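Local coordinates for structural protein ORF273 (Acidianus two-tailed virus, PDB 4ART) that is a structural component of the virion, thermostable and acid-stable with a fold of its own, whose precise role in the particle is not established, at residues G109-S114 with D163-A168; I116-L121 with F126-E131; D33-E38 with L155-Y160; Y218-D223 with D231-A236. All blocks are in the same frame, centred on the assembly; numbering follows the deposited sequence.

Contact 1 (G109-S114 with D163-A168). With SO4 (sulfate ion), chain E.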
loop_
_atom_site.group_PDB
_atom_site.type_symbol
_atom_site.label_atom_id
_atom_site.label_comp_id
_atom_site.label_asym_id
_atom_site.label_seq_id
_atom_site.Cartn_x
_atom_site.Cartn_y
_atom_site.Cartn_z
ATOM N N GLY A 109 -1.027 -11.518 1.469
ATOM C CA GLY A 109 -1.166 -10.694 0.275
ATOM C C GLY A 109 -2.512 -10.811 -0.397
ATOM O O GLY A 109 -2.606 -11.113 -1.600
ATOM N N LEU A 110 -3.565 -10.505 0.385
ATOM C CA LEU A 110 -4.929 -10.537 -0.088
ATOM C C LEU A 110 -5.148 -9.457 -1.113
ATOM O O LEU A 110 -4.576 -8.380 -1.013
ATOM C CB LEU A 110 -5.906 -10.316 1.077
ATOM C CG LEU A 110 -6.278 -11.570 1.868
ATOM C CD1 LEU A 110 -6.904 -11.214 3.159
ATOM C CD2 LEU A 110 -7.231 -12.437 1.101
ATOM N N PRO A 111 -6.018 -9.708 -2.087
ATOM C CA PRO A 111 -6.392 -8.632 -3.007
ATOM C C PRO A 111 -7.003 -7.485 -2.251
ATOM O O PRO A 111 -7.559 -7.640 -1.163
ATOM C CB PRO A 111 -7.496 -9.242 -3.857
ATOM C CG PRO A 111 -7.933 -10.435 -3.127
ATOM C CD PRO A 111 -6.800 -10.934 -2.326
ATOM N N SER A 112 -6.844 -6.325 -2.841
ATOM C CA SER A 112 -7.413 -5.064 -2.464
ATOM C C SER A 112 -8.943 -5.266 -2.296
ATOM O O SER A 112 -9.561 -5.971 -3.115
ATOM C CB SER A 112 -7.114 -4.077 -3.590
ATOM O OG SER A 112 -8.286 -3.437 -4.041
ATOM N N ILE A 113 -9.543 -4.649 -1.246
ATOM C CA ILE A 113 -10.984 -4.722 -0.967
ATOM C C ILE A 113 -11.750 -4.195 -2.174
ATOM O O ILE A 113 -12.706 -4.830 -2.636
ATOM C CB ILE A 113 -11.344 -3.981 0.371
ATOM C CG1 ILE A 113 -11.060 -4.891 1.568
ATOM C CG2 ILE A 113 -12.829 -3.507 0.432
ATOM C CD1 ILE A 113 -11.974 -6.173 1.720
ATOM N N SER A 114 -11.273 -3.064 -2.714
ATOM C CA SER A 114 -11.842 -2.406 -3.881
ATOM C C SER A 114 -11.987 -3.384 -5.036
ATOM O O SER A 114 -13.045 -3.448 -5.649
ATOM C CB SER A 114 -10.983 -1.211 -4.303
ATOM O OG SER A 114 -10.913 -0.218 -3.298
ATOM N N ASP A 163 -15.259 -15.665 -5.652
ATOM C CA ASP A 163 -16.533 -15.942 -4.977
ATOM C C ASP A 163 -16.333 -16.311 -3.522
ATOM O O ASP A 163 -17.061 -15.824 -2.657
ATOM C CB ASP A 163 -17.271 -17.122 -5.653
ATOM C CG ASP A 163 -17.791 -16.876 -7.045
ATOM O OD1 ASP A 163 -17.941 -15.693 -7.420
ATOM O OD2 ASP A 163 -18.110 -17.870 -7.742
ATOM N N SER A 164 -15.372 -17.212 -3.275
ATOM C CA SER A 164 -15.033 -17.747 -1.953
ATOM C C SER A 164 -14.544 -16.630 -1.080
ATOM O O SER A 164 -15.004 -16.500 0.051
ATOM C CB SER A 164 -13.961 -18.826 -2.072
ATOM O OG SER A 164 -14.594 -20.081 -2.187
ATOM N N LEU A 165 -13.654 -15.797 -1.617
ATOM C CA LEU A 165 -13.133 -14.640 -0.924
ATOM C C LEU A 165 -14.241 -13.635 -0.579
ATOM O O LEU A 165 -14.310 -13.173 0.560
ATOM C CB LEU A 165 -12.045 -13.981 -1.788
ATOM C CG LEU A 165 -11.141 -13.020 -1.079
ATOM C CD1 LEU A 165 -10.599 -13.616 0.237
ATOM C CD2 LEU A 165 -9.994 -12.655 -1.962
ATOM N N ALA A 166 -15.115 -13.319 -1.550
ATOM C CA ALA A 166 -16.219 -12.368 -1.349
ATOM C C ALA A 166 -17.152 -12.850 -0.224
ATOM O O ALA A 166 -17.550 -12.040 0.614
ATOM C CB ALA A 166 -17.013 -12.165 -2.657
ATOM N N ARG A 167 -17.467 -14.173 -0.190
ATOM C CA ARG A 167 -18.306 -14.794 0.821
ATOM C C ARG A 167 -17.691 -14.670 2.205
ATOM O O ARG A 167 -18.404 -14.334 3.130
ATOM C CB ARG A 167 -18.575 -16.276 0.491
ATOM C CG ARG A 167 -19.679 -16.473 -0.522
ATOM C CD ARG A 167 -20.155 -17.917 -0.579
ATOM N NE ARG A 167 -19.133 -18.828 -1.100
ATOM C CZ ARG A 167 -18.946 -19.075 -2.393
ATOM N NH1 ARG A 167 -19.696 -18.468 -3.309
ATOM N NH2 ARG A 167 -18.006 -19.930 -2.780
ATOM N N ALA A 168 -16.381 -14.944 2.351
ATOM C CA ALA A 168 -15.665 -14.844 3.638
ATOM C C ALA A 168 -15.621 -13.402 4.137
ATOM O O ALA A 168 -15.541 -13.179 5.338
ATOM C CB ALA A 168 -14.251 -15.395 3.502
HETATM S S SO4 E . -7.236 -0.679 -1.961
HETATM O O1 SO4 E . -8.332 -1.591 -1.688
HETATM O O2 SO4 E . -6.115 -1.330 -2.626
HETATM O O3 SO4 E . -7.734 0.399 -2.817
HETATM O O4 SO4 E . -6.727 -0.134 -0.695
#
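Leu110 and Leu165 mark the nearest approach of the two backbones, with CA atoms 9.2 Å apart. Residues 110-112 form an extended lead-in to helix 113-123, and residues 163-168 belong to helix 162-168. Leu165 carries the helix side of the contact. Its CG lies anti to the backbone N (chi1 -163°), which sends both methyls toward the lead-in. Leu165 CD1 meets Leu110 CD2 at 3.7 Å. The other methyl reaches the CG corner of the Pro111 ring; the modelled 3.2 Å between Leu165 CD2 and Pro111 CG is shorter than usual, and its exact value is doubtful. Ile116 of helix 113-123 touches both Pro111 and Leu165. Ser112 is the N-cap of that helix, and its OG bonds to Asp115 N. Ser112 OG also donates to sulfate O1 at 3.0 Å, while Ser114 N makes a weak bond to the same oxygen. The sulfate probably comes from the crystallisation liquor. The chemistry is divided: an apolar join between the leucines and the proline, and a polar helix start whose cap and backbone N-H can hold an anion.

Contact 2 (I116-L121 with F126-E131)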
loop_
_atom_site.group_PDB
_atom_site.type_symbol
_atom_site.label_atom_id
_atom_site.label_comp_id
_atom_site.label_asym_id
_atom_site.label_seq_id
_atom_site.Cartn_x
_atom_site.Cartn_y
_atom_site.Cartn_z
ATOM N N ILE A 116 -11.926 -6.888 -5.046
ATOM C CA ILE A 116 -12.859 -8.017 -4.759
ATOM C C ILE A 116 -14.305 -7.581 -4.811
ATOM O O ILE A 116 -15.140 -8.293 -5.363
ATOM C CB ILE A 116 -12.554 -8.772 -3.431
ATOM C CG1 ILE A 116 -11.108 -9.058 -3.293
ATOM C CG2 ILE A 116 -13.430 -10.031 -3.157
ATOM C CD1 ILE A 116 -10.723 -8.354 -2.180
ATOM N N LEU A 117 -14.602 -6.419 -4.231
ATOM C CA LEU A 117 -15.947 -5.866 -4.264
ATOM C C LEU A 117 -16.355 -5.596 -5.722
ATOM O O LEU A 117 -17.446 -5.994 -6.114
ATOM C CB LEU A 117 -15.995 -4.558 -3.457
ATOM C CG LEU A 117 -17.378 -3.926 -3.352
ATOM C CD1 LEU A 117 -18.364 -4.861 -2.652
ATOM C CD2 LEU A 117 -17.317 -2.559 -2.692
ATOM N N LYS A 118 -15.479 -4.933 -6.516
ATOM C CA LYS A 118 -15.730 -4.634 -7.931
ATOM C C LYS A 118 -15.978 -5.945 -8.696
ATOM O O LYS A 118 -16.977 -6.071 -9.399
ATOM C CB LYS A 118 -14.538 -3.869 -8.541
ATOM C CG LYS A 118 -14.591 -3.695 -10.062
ATOM C CD LYS A 118 -13.427 -2.861 -10.592
ATOM C CE LYS A 118 -12.158 -3.614 -10.830
ATOM N NZ LYS A 118 -11.022 -2.685 -11.075
ATOM N N PHE A 119 -15.073 -6.907 -8.540
ATOM C CA PHE A 119 -15.143 -8.220 -9.179
ATOM C C PHE A 119 -16.427 -8.975 -8.783
ATOM O O PHE A 119 -17.085 -9.498 -9.668
ATOM C CB PHE A 119 -13.868 -9.042 -8.887
ATOM C CG PHE A 119 -12.539 -8.444 -9.366
ATOM C CD1 PHE A 119 -12.499 -7.538 -10.416
ATOM C CD2 PHE A 119 -11.323 -8.847 -8.806
ATOM C CE1 PHE A 119 -11.263 -7.027 -10.887
ATOM C CE2 PHE A 119 -10.091 -8.325 -9.282
ATOM C CZ PHE A 119 -10.077 -7.421 -10.310
ATOM N N TYR A 120 -16.823 -8.965 -7.486
ATOM C CA TYR A 120 -18.064 -9.630 -7.037
ATOM C C TYR A 120 -19.279 -8.953 -7.639
ATOM O O TYR A 120 -20.138 -9.642 -8.193
ATOM C CB TYR A 120 -18.201 -9.692 -5.488
ATOM C CG TYR A 120 -19.588 -10.150 -5.049
ATOM C CD1 TYR A 120 -19.900 -11.506 -4.957
ATOM C CD2 TYR A 120 -20.608 -9.228 -4.798
ATOM C CE1 TYR A 120 -21.193 -11.933 -4.641
ATOM C CE2 TYR A 120 -21.896 -9.642 -4.446
ATOM C CZ TYR A 120 -22.186 -10.996 -4.371
ATOM O OH TYR A 120 -23.465 -11.395 -4.049
ATOM N N LEU A 121 -19.376 -7.600 -7.508
ATOM C CA LEU A 121 -20.503 -6.842 -8.040
ATOM C C LEU A 121 -20.760 -7.128 -9.511
ATOM O O LEU A 121 -21.890 -7.423 -9.890
ATOM C CB LEU A 121 -20.339 -5.341 -7.798
ATOM C CG LEU A 121 -20.531 -4.840 -6.357
ATOM C CD1 LEU A 121 -20.061 -3.425 -6.233
ATOM C CD2 LEU A 121 -21.979 -4.955 -5.882
ATOM N N PHE A 126 -24.265 -6.634 -11.347
ATOM C CA PHE A 126 -24.306 -5.193 -11.099
ATOM C C PHE A 126 -23.280 -4.480 -12.014
ATOM O O PHE A 126 -22.305 -5.090 -12.466
ATOM C CB PHE A 126 -24.024 -4.873 -9.614
ATOM C CG PHE A 126 -25.103 -5.303 -8.646
ATOM C CD1 PHE A 126 -25.083 -6.566 -8.071
ATOM C CD2 PHE A 126 -26.141 -4.445 -8.313
ATOM C CE1 PHE A 126 -26.096 -6.963 -7.172
ATOM C CE2 PHE A 126 -27.136 -4.825 -7.396
ATOM C CZ PHE A 126 -27.110 -6.081 -6.827
ATOM N N ARG A 127 -23.555 -3.217 -12.348
ATOM C CA ARG A 127 -22.689 -2.345 -13.158
ATOM C C ARG A 127 -22.316 -1.138 -12.291
ATOM O O ARG A 127 -23.198 -0.577 -11.653
ATOM C CB ARG A 127 -23.392 -1.894 -14.468
ATOM C CG ARG A 127 -23.195 -2.889 -15.617
ATOM C CD ARG A 127 -23.694 -2.360 -16.960
ATOM N NE ARG A 127 -23.142 -3.109 -18.100
ATOM C CZ ARG A 127 -23.696 -4.196 -18.642
ATOM N NH1 ARG A 127 -24.832 -4.686 -18.159
ATOM N NH2 ARG A 127 -23.112 -4.805 -19.668
ATOM N N ILE A 128 -21.018 -0.791 -12.208
ATOM C CA ILE A 128 -20.537 0.342 -11.418
ATOM C C ILE A 128 -20.423 1.519 -12.377
ATOM O O ILE A 128 -19.590 1.507 -13.298
ATOM C CB ILE A 128 -19.210 0.021 -10.618
ATOM C CG1 ILE A 128 -19.379 -1.213 -9.718
ATOM C CG2 ILE A 128 -18.723 1.217 -9.792
ATOM C CD1 ILE A 128 -18.132 -1.931 -9.377
ATOM N N ALA A 129 -21.351 2.489 -12.214
ATOM C CA ALA A 129 -21.462 3.694 -13.032
ATOM C C ALA A 129 -21.228 3.394 -14.535
ATOM O O ALA A 129 -21.824 2.440 -15.044
ATOM C CB ALA A 129 -20.532 4.779 -12.508
ATOM N N ASN A 130 -20.338 4.126 -15.221
ATOM C CA ASN A 130 -20.106 3.857 -16.641
ATOM C C ASN A 130 -18.890 2.979 -16.948
ATOM O O ASN A 130 -18.492 2.871 -18.114
ATOM C CB ASN A 130 -20.181 5.126 -17.512
ATOM C CG ASN A 130 -21.559 5.745 -17.530
ATOM O OD1 ASN A 130 -22.436 5.409 -18.350
ATOM N ND2 ASN A 130 -21.807 6.634 -16.576
ATOM N N GLU A 131 -18.350 2.309 -15.934
ATOM C CA GLU A 131 -17.192 1.425 -16.085
ATOM C C GLU A 131 -17.478 0.074 -16.756
ATOM O O GLU A 131 -18.544 -0.508 -16.550
ATOM C CB GLU A 131 -16.440 1.264 -14.759
ATOM C CG GLU A 131 -15.822 2.559 -14.244
ATOM C CD GLU A 131 -15.099 3.442 -15.250
ATOM O OE1 GLU A 131 -14.041 3.011 -15.764
ATOM O OE2 GLU A 131 -15.592 4.562 -15.528
#
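Leu121 faces two partners of segment 126-131 with its two methyls. Leu121 CD2 leans on Phe126 CD1, 4.1 Å away, and the two side chains cross at a slant. Leu121 CD1 meets Ile128 CD1 at 4.0 Å, with the two chains nearly perpendicular. Ile128 also lies across Lys118, where Ile128 CD1 packs on Lys118 CA at 3.9 Å and on the first part of the lysine chain. The far end of the lysine turns off from the strand and has a glycerol molecule nearby. Helix 113-123 gives way through a short turn to strand 127-128, which pairs in parallel with strand 185-186. The turn is fastened by the backbone: Phe126 N donates to Leu121 O at 2.9 Å, with a bent N-H...O angle of 134° and the donor tilted 30° from the carbonyl plane. The same oxygen lies at the edge of the Phe126 ring, in its plane. Beyond the strand, a type II' beta turn runs from Ile128 to Glu131. Phe191 of helix 188-201 and Ile186 both touch Leu121 and Ile128. Ile128 also packs on Phe228 of the second subunit, and Glu131 OE2 is hydrogen-bonded to Ser227 OG of that subunit.

Contact 3 (D33-E38 with L155-Y160)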
loop_
_atom_site.group_PDB
_atom_site.type_symbol
_atom_site.label_atom_id
_atom_site.label_comp_id
_atom_site.label_asym_id
_atom_site.label_seq_id
_atom_site.Cartn_x
_atom_site.Cartn_y
_atom_site.Cartn_z
ATOM N N ASP A 33 1.630 -21.808 -13.688
ATOM C CA ASP A 33 2.643 -21.958 -14.739
ATOM C C ASP A 33 2.532 -20.835 -15.794
ATOM O O ASP A 33 3.564 -20.357 -16.280
ATOM C CB ASP A 33 2.596 -23.347 -15.366
ATOM C CG ASP A 33 2.980 -24.459 -14.396
ATOM O OD1 ASP A 33 3.645 -24.158 -13.363
ATOM O OD2 ASP A 33 2.605 -25.627 -14.651
ATOM N N ILE A 34 1.289 -20.385 -16.111
ATOM C CA ILE A 34 1.055 -19.264 -17.037
ATOM C C ILE A 34 1.726 -17.994 -16.459
ATOM O O ILE A 34 2.464 -17.319 -17.169
ATOM C CB ILE A 34 -0.462 -19.067 -17.380
ATOM C CG1 ILE A 34 -0.990 -20.225 -18.288
ATOM C CG2 ILE A 34 -0.728 -17.686 -18.034
ATOM C CD1 ILE A 34 -2.535 -20.437 -18.216
ATOM N N VAL A 35 1.511 -17.714 -15.155
ATOM C CA VAL A 35 2.098 -16.539 -14.473
ATOM C C VAL A 35 3.619 -16.679 -14.443
ATOM O O VAL A 35 4.307 -15.793 -14.911
ATOM C CB VAL A 35 1.477 -16.268 -13.063
ATOM C CG1 VAL A 35 2.291 -15.228 -12.279
ATOM C CG2 VAL A 35 0.024 -15.826 -13.180
ATOM N N GLU A 36 4.135 -17.827 -13.970
ATOM C CA GLU A 36 5.571 -18.108 -13.928
ATOM C C GLU A 36 6.263 -17.907 -15.273
ATOM O O GLU A 36 7.323 -17.292 -15.306
ATOM C CB GLU A 36 5.822 -19.520 -13.413
ATOM C CG GLU A 36 7.281 -19.944 -13.412
ATOM C CD GLU A 36 7.638 -21.025 -14.412
ATOM O OE1 GLU A 36 6.889 -22.023 -14.523
ATOM O OE2 GLU A 36 8.706 -20.895 -15.053
ATOM N N ASN A 37 5.674 -18.435 -16.369
ATOM C CA ASN A 37 6.230 -18.349 -17.712
ATOM C C ASN A 37 6.357 -16.927 -18.174
ATOM O O ASN A 37 7.328 -16.585 -18.839
ATOM C CB ASN A 37 5.420 -19.153 -18.715
ATOM C CG ASN A 37 5.802 -20.613 -18.771
ATOM O OD1 ASN A 37 6.987 -20.975 -18.790
ATOM N ND2 ASN A 37 4.808 -21.489 -18.849
ATOM N N GLU A 38 5.374 -16.098 -17.803
ATOM C CA GLU A 38 5.352 -14.696 -18.139
ATOM C C GLU A 38 6.397 -13.909 -17.320
ATOM O O GLU A 38 7.166 -13.180 -17.923
ATOM C CB GLU A 38 3.923 -14.138 -17.996
ATOM C CG GLU A 38 3.725 -12.720 -18.528
ATOM C CD GLU A 38 4.160 -12.390 -19.949
ATOM O OE1 GLU A 38 4.170 -13.292 -20.819
ATOM O OE2 GLU A 38 4.467 -11.202 -20.193
ATOM N N LEU A 155 9.924 -16.660 -6.638
ATOM C CA LEU A 155 8.577 -16.316 -7.076
ATOM C C LEU A 155 7.596 -17.152 -6.293
ATOM O O LEU A 155 7.821 -18.336 -6.093
ATOM C CB LEU A 155 8.385 -16.536 -8.610
ATOM C CG LEU A 155 6.938 -16.476 -9.181
ATOM C CD1 LEU A 155 6.310 -15.095 -9.018
ATOM C CD2 LEU A 155 6.893 -16.903 -10.635
ATOM N N ALA A 156 6.527 -16.514 -5.808
ATOM C CA ALA A 156 5.423 -17.167 -5.126
ATOM C C ALA A 156 4.153 -16.696 -5.811
ATOM O O ALA A 156 3.985 -15.507 -6.070
ATOM C CB ALA A 156 5.395 -16.808 -3.657
ATOM N N VAL A 157 3.317 -17.640 -6.203
ATOM C CA VAL A 157 2.078 -17.330 -6.903
ATOM C C VAL A 157 0.949 -17.821 -5.978
ATOM O O VAL A 157 0.911 -19.010 -5.641
ATOM C CB VAL A 157 2.011 -18.022 -8.293
ATOM C CG1 VAL A 157 0.723 -17.652 -9.030
ATOM C CG2 VAL A 157 3.245 -17.740 -9.152
ATOM N N ASN A 158 0.051 -16.906 -5.587
ATOM C CA ASN A 158 -1.122 -17.165 -4.726
ATOM C C ASN A 158 -2.399 -16.985 -5.524
ATOM O O ASN A 158 -2.663 -15.895 -6.001
ATOM C CB ASN A 158 -1.127 -16.207 -3.507
ATOM C CG ASN A 158 -0.029 -16.528 -2.524
ATOM O OD1 ASN A 158 0.207 -17.664 -2.196
ATOM N ND2 ASN A 158 0.894 -15.618 -2.309
ATOM N N ILE A 159 -3.200 -18.050 -5.644
ATOM C CA ILE A 159 -4.443 -18.046 -6.400
ATOM C C ILE A 159 -5.658 -18.076 -5.487
ATOM O O ILE A 159 -5.873 -19.038 -4.753
ATOM C CB ILE A 159 -4.434 -19.175 -7.465
ATOM C CG1 ILE A 159 -3.198 -19.036 -8.391
ATOM C CG2 ILE A 159 -5.716 -19.145 -8.244
ATOM C CD1 ILE A 159 -2.872 -20.234 -9.143
ATOM N N TYR A 160 -6.492 -17.037 -5.587
ATOM C CA TYR A 160 -7.711 -16.905 -4.776
ATOM C C TYR A 160 -8.915 -17.020 -5.676
ATOM O O TYR A 160 -8.959 -16.398 -6.730
ATOM C CB TYR A 160 -7.751 -15.512 -4.093
ATOM C CG TYR A 160 -6.574 -15.214 -3.185
ATOM C CD1 TYR A 160 -5.395 -14.676 -3.691
ATOM C CD2 TYR A 160 -6.624 -15.511 -1.820
ATOM C CE1 TYR A 160 -4.299 -14.436 -2.867
ATOM C CE2 TYR A 160 -5.546 -15.255 -0.985
ATOM C CZ TYR A 160 -4.380 -14.731 -1.513
ATOM O OH TYR A 160 -3.335 -14.451 -0.673
#
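Val35 and Val157 bring helix 23-44 close to strand 154-161, with their CA atoms 7.6 Å apart; Glu36 and Leu155 are nearly as close. The contact is apolar. Val35 CG1 meets Val157 CG2 at 4.1 Å, and the two valines lie alongside each other, pointing opposite ways. In Val35 the touching methyl lies anti to the backbone N (chi1 169°). In Val157 it is the other branch, CG2, that faces the helix. Leu155 reaches the helix backbone itself: Leu155 CD2 sits 3.7 Å from Glu36 CA and 4.0 Å from Glu36 CB. The leucine runs nearly perpendicular to the glutamate. Only the carbon part of Glu36 takes part, because its chain bends at chi2 and its carboxylate turns off from the strand. This is a helix packed on the face of a mixed beta-sheet. Strand 154-161 runs antiparallel to both of its neighbours, 139-146 and 247-253. Tyr251 of strand 247-253 touches Glu36, Leu155 and Val157, and its OH is hydrogen-bonded to Asp33 OD1. Ala143 of strand 139-146 touches Val35. Ile61 of strand 58-62 also packs on Val35, so the helix spans several strands of the sheet.

Contact 4 (Y218-D223 with D231-A236)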
loop_
_atom_site.group_PDB
_atom_site.type_symbol
_atom_site.label_atom_id
_atom_site.label_comp_id
_atom_site.label_asym_id
_atom_site.label_seq_id
_atom_site.Cartn_x
_atom_site.Cartn_y
_atom_site.Cartn_z
ATOM N N TYR A 218 1.012 -6.675 9.966
ATOM C CA TYR A 218 2.039 -5.877 9.314
ATOM C C TYR A 218 2.955 -5.289 10.397
ATOM O O TYR A 218 4.178 -5.247 10.218
ATOM C CB TYR A 218 1.381 -4.770 8.438
ATOM C CG TYR A 218 2.377 -3.935 7.659
ATOM C CD1 TYR A 218 2.994 -2.837 8.234
ATOM C CD2 TYR A 218 2.719 -4.263 6.348
ATOM C CE1 TYR A 218 3.938 -2.085 7.533
ATOM C CE2 TYR A 218 3.644 -3.502 5.624
ATOM C CZ TYR A 218 4.256 -2.419 6.224
ATOM O OH TYR A 218 5.187 -1.685 5.523
ATOM N N HIS A 219 2.348 -4.819 11.510
ATOM C CA HIS A 219 3.073 -4.247 12.640
ATOM C C HIS A 219 3.977 -5.299 13.283
ATOM O O HIS A 219 5.120 -5.006 13.618
ATOM C CB HIS A 219 2.092 -3.638 13.652
ATOM C CG HIS A 219 1.390 -2.405 13.165
ATOM N ND1 HIS A 219 1.979 -1.537 12.234
ATOM C CD2 HIS A 219 0.182 -1.907 13.512
ATOM C CE1 HIS A 219 1.109 -0.558 12.048
ATOM N NE2 HIS A 219 0.019 -0.722 12.794
ATOM N N TYR A 220 3.492 -6.538 13.394
ATOM C CA TYR A 220 4.267 -7.650 13.945
ATOM C C TYR A 220 5.352 -8.160 12.954
ATOM O O TYR A 220 6.498 -8.308 13.345
ATOM C CB TYR A 220 3.295 -8.800 14.407
ATOM C CG TYR A 220 4.002 -10.033 14.923
ATOM C CD1 TYR A 220 4.937 -9.947 15.950
ATOM C CD2 TYR A 220 3.741 -11.284 14.380
ATOM C CE1 TYR A 220 5.613 -11.083 16.409
ATOM C CE2 TYR A 220 4.426 -12.420 14.814
ATOM C CZ TYR A 220 5.355 -12.316 15.836
ATOM O OH TYR A 220 5.980 -13.448 16.296
ATOM N N TYR A 221 5.023 -8.395 11.698
ATOM C CA TYR A 221 6.006 -8.998 10.796
ATOM C C TYR A 221 6.881 -8.078 10.049
ATOM O O TYR A 221 8.052 -8.403 9.840
ATOM C CB TYR A 221 5.313 -9.900 9.776
ATOM C CG TYR A 221 4.719 -11.142 10.379
ATOM C CD1 TYR A 221 5.534 -12.180 10.831
ATOM C CD2 TYR A 221 3.338 -11.318 10.442
ATOM C CE1 TYR A 221 4.989 -13.354 11.347
ATOM C CE2 TYR A 221 2.780 -12.498 10.947
ATOM C CZ TYR A 221 3.610 -13.512 11.402
ATOM O OH TYR A 221 3.073 -14.686 11.905
ATOM N N VAL A 222 6.318 -6.966 9.575
ATOM C CA VAL A 222 7.063 -6.025 8.741
ATOM C C VAL A 222 7.689 -4.892 9.569
ATOM O O VAL A 222 8.852 -4.523 9.328
ATOM C CB VAL A 222 6.207 -5.536 7.517
ATOM C CG1 VAL A 222 7.006 -4.596 6.606
ATOM C CG2 VAL A 222 5.690 -6.731 6.718
ATOM N N ASP A 223 6.945 -4.368 10.570
ATOM C CA ASP A 223 7.513 -3.347 11.460
ATOM C C ASP A 223 8.347 -3.999 12.566
ATOM O O ASP A 223 8.995 -3.275 13.327
ATOM C CB ASP A 223 6.453 -2.379 12.027
ATOM C CG ASP A 223 5.818 -1.487 10.968
ATOM O OD1 ASP A 223 6.572 -0.884 10.165
ATOM O OD2 ASP A 223 4.568 -1.372 10.957
ATOM N N ASP A 231 -1.960 -10.486 19.189
ATOM C CA ASP A 231 -3.049 -10.090 18.296
ATOM C C ASP A 231 -2.886 -10.628 16.877
ATOM O O ASP A 231 -3.869 -11.070 16.316
ATOM C CB ASP A 231 -3.261 -8.579 18.307
ATOM C CG ASP A 231 -3.566 -7.996 19.667
ATOM O OD1 ASP A 231 -4.081 -8.736 20.527
ATOM O OD2 ASP A 231 -3.352 -6.774 19.844
ATOM N N ALA A 232 -1.658 -10.620 16.318
ATOM C CA ALA A 232 -1.377 -11.128 14.969
ATOM C C ALA A 232 -1.690 -12.614 14.864
ATOM O O ALA A 232 -2.250 -13.049 13.860
ATOM C CB ALA A 232 0.079 -10.891 14.619
ATOM N N LEU A 233 -1.308 -13.394 15.893
ATOM C CA LEU A 233 -1.549 -14.835 15.929
ATOM C C LEU A 233 -3.055 -15.111 16.031
ATOM O O LEU A 233 -3.538 -16.023 15.363
ATOM C CB LEU A 233 -0.777 -15.456 17.091
ATOM C CG LEU A 233 0.714 -15.787 16.911
ATOM C CD1 LEU A 233 1.518 -14.812 16.090
ATOM C CD2 LEU A 233 1.359 -16.086 18.239
ATOM N N LYS A 234 -3.802 -14.303 16.829
ATOM C CA LYS A 234 -5.265 -14.407 16.943
ATOM C C LYS A 234 -5.918 -14.196 15.574
ATOM O O LYS A 234 -6.759 -14.992 15.158
ATOM C CB LYS A 234 -5.824 -13.397 17.976
ATOM C CG LYS A 234 -6.253 -14.066 19.274
ATOM C CD LYS A 234 -6.652 -13.073 20.362
ATOM C CE LYS A 234 -6.891 -13.801 21.674
ATOM N NZ LYS A 234 -7.755 -13.032 22.617
ATOM N N ILE A 235 -5.477 -13.157 14.847
ATOM C CA ILE A 235 -5.987 -12.836 13.513
ATOM C C ILE A 235 -5.620 -13.955 12.538
ATOM O O ILE A 235 -6.476 -14.361 11.749
ATOM C CB ILE A 235 -5.488 -11.453 13.046
ATOM C CG1 ILE A 235 -6.054 -10.336 13.956
ATOM C CG2 ILE A 235 -5.858 -11.224 11.564
ATOM C CD1 ILE A 235 -5.423 -8.943 13.827
ATOM N N ALA A 236 -4.343 -14.419 12.576
ATOM C CA ALA A 236 -3.814 -15.492 11.736
ATOM C C ALA A 236 -4.672 -16.749 11.889
ATOM O O ALA A 236 -5.118 -17.299 10.883
ATOM C CB ALA A 236 -2.371 -15.823 12.130
#
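Tyr220 and Ala232 provide the main apolar contact. Tyr220 CD2 lies 3.7 Å from Ala232 CB, and the methyl meets the ring obliquely. Further out on the same ring, Tyr220 CE2 meets Leu233 CD1 at 4.0 Å. CG of Tyr220 stands anti to its backbone N (chi1 177°), which carries the ring over to the second helix. Tyr221 adds a looser touch, with Tyr221 OH 4.5 Å from Leu233 CD1. The two tyrosines also pack on each other: Tyr220 CD2 sits over the centre of the Tyr221 ring, 3.6 Å above its plane. The segments belong to two consecutive helices, 210-221 and 229-242, joined by a short connection. The small Ala232 lies where the backbones come nearest, with Ala232 CA 6.7 Å from Tyr220 CA. Polar bonds hold the end of the first segment. His219 ND1 donates to Asp223 OD2 at 2.9 Å, nearly straight at 166° and in the imidazole plane. This probably fixes the rotation of the ring. Tyr218 O accepts from both Val222 N and Asp223 N. Across the subunit boundary, His219 NE2 bonds to Glu195 OE1 of the second subunit, and Ser114 of that subunit packs on His219.

From the N terminus, helix 23-44 comes first, and contact 3 closes a long loop when strand 154-161 reaches it. Contact 1 opens inside that loop at 109-114. Contact 1 closes just after contact 3 does, on helix 162-168, so the two cross. Contact 2 closes a short turn nested inside both. It shares helix 113-123 with contact 1, and the two touch through Ile116 and Tyr120. Contact 1 also touches contact 3 through Tyr160. Contact 4 follows later in the chain, about 31 Å from contact 2 between centres. They tie the N-terminal helix to the sheet, the start of helix 113-123 to helix 162-168, helix 113-123 to strand 127-128, and helix 210-221 to helix 229-242. Contacts 2 and 4 both touch the second subunit.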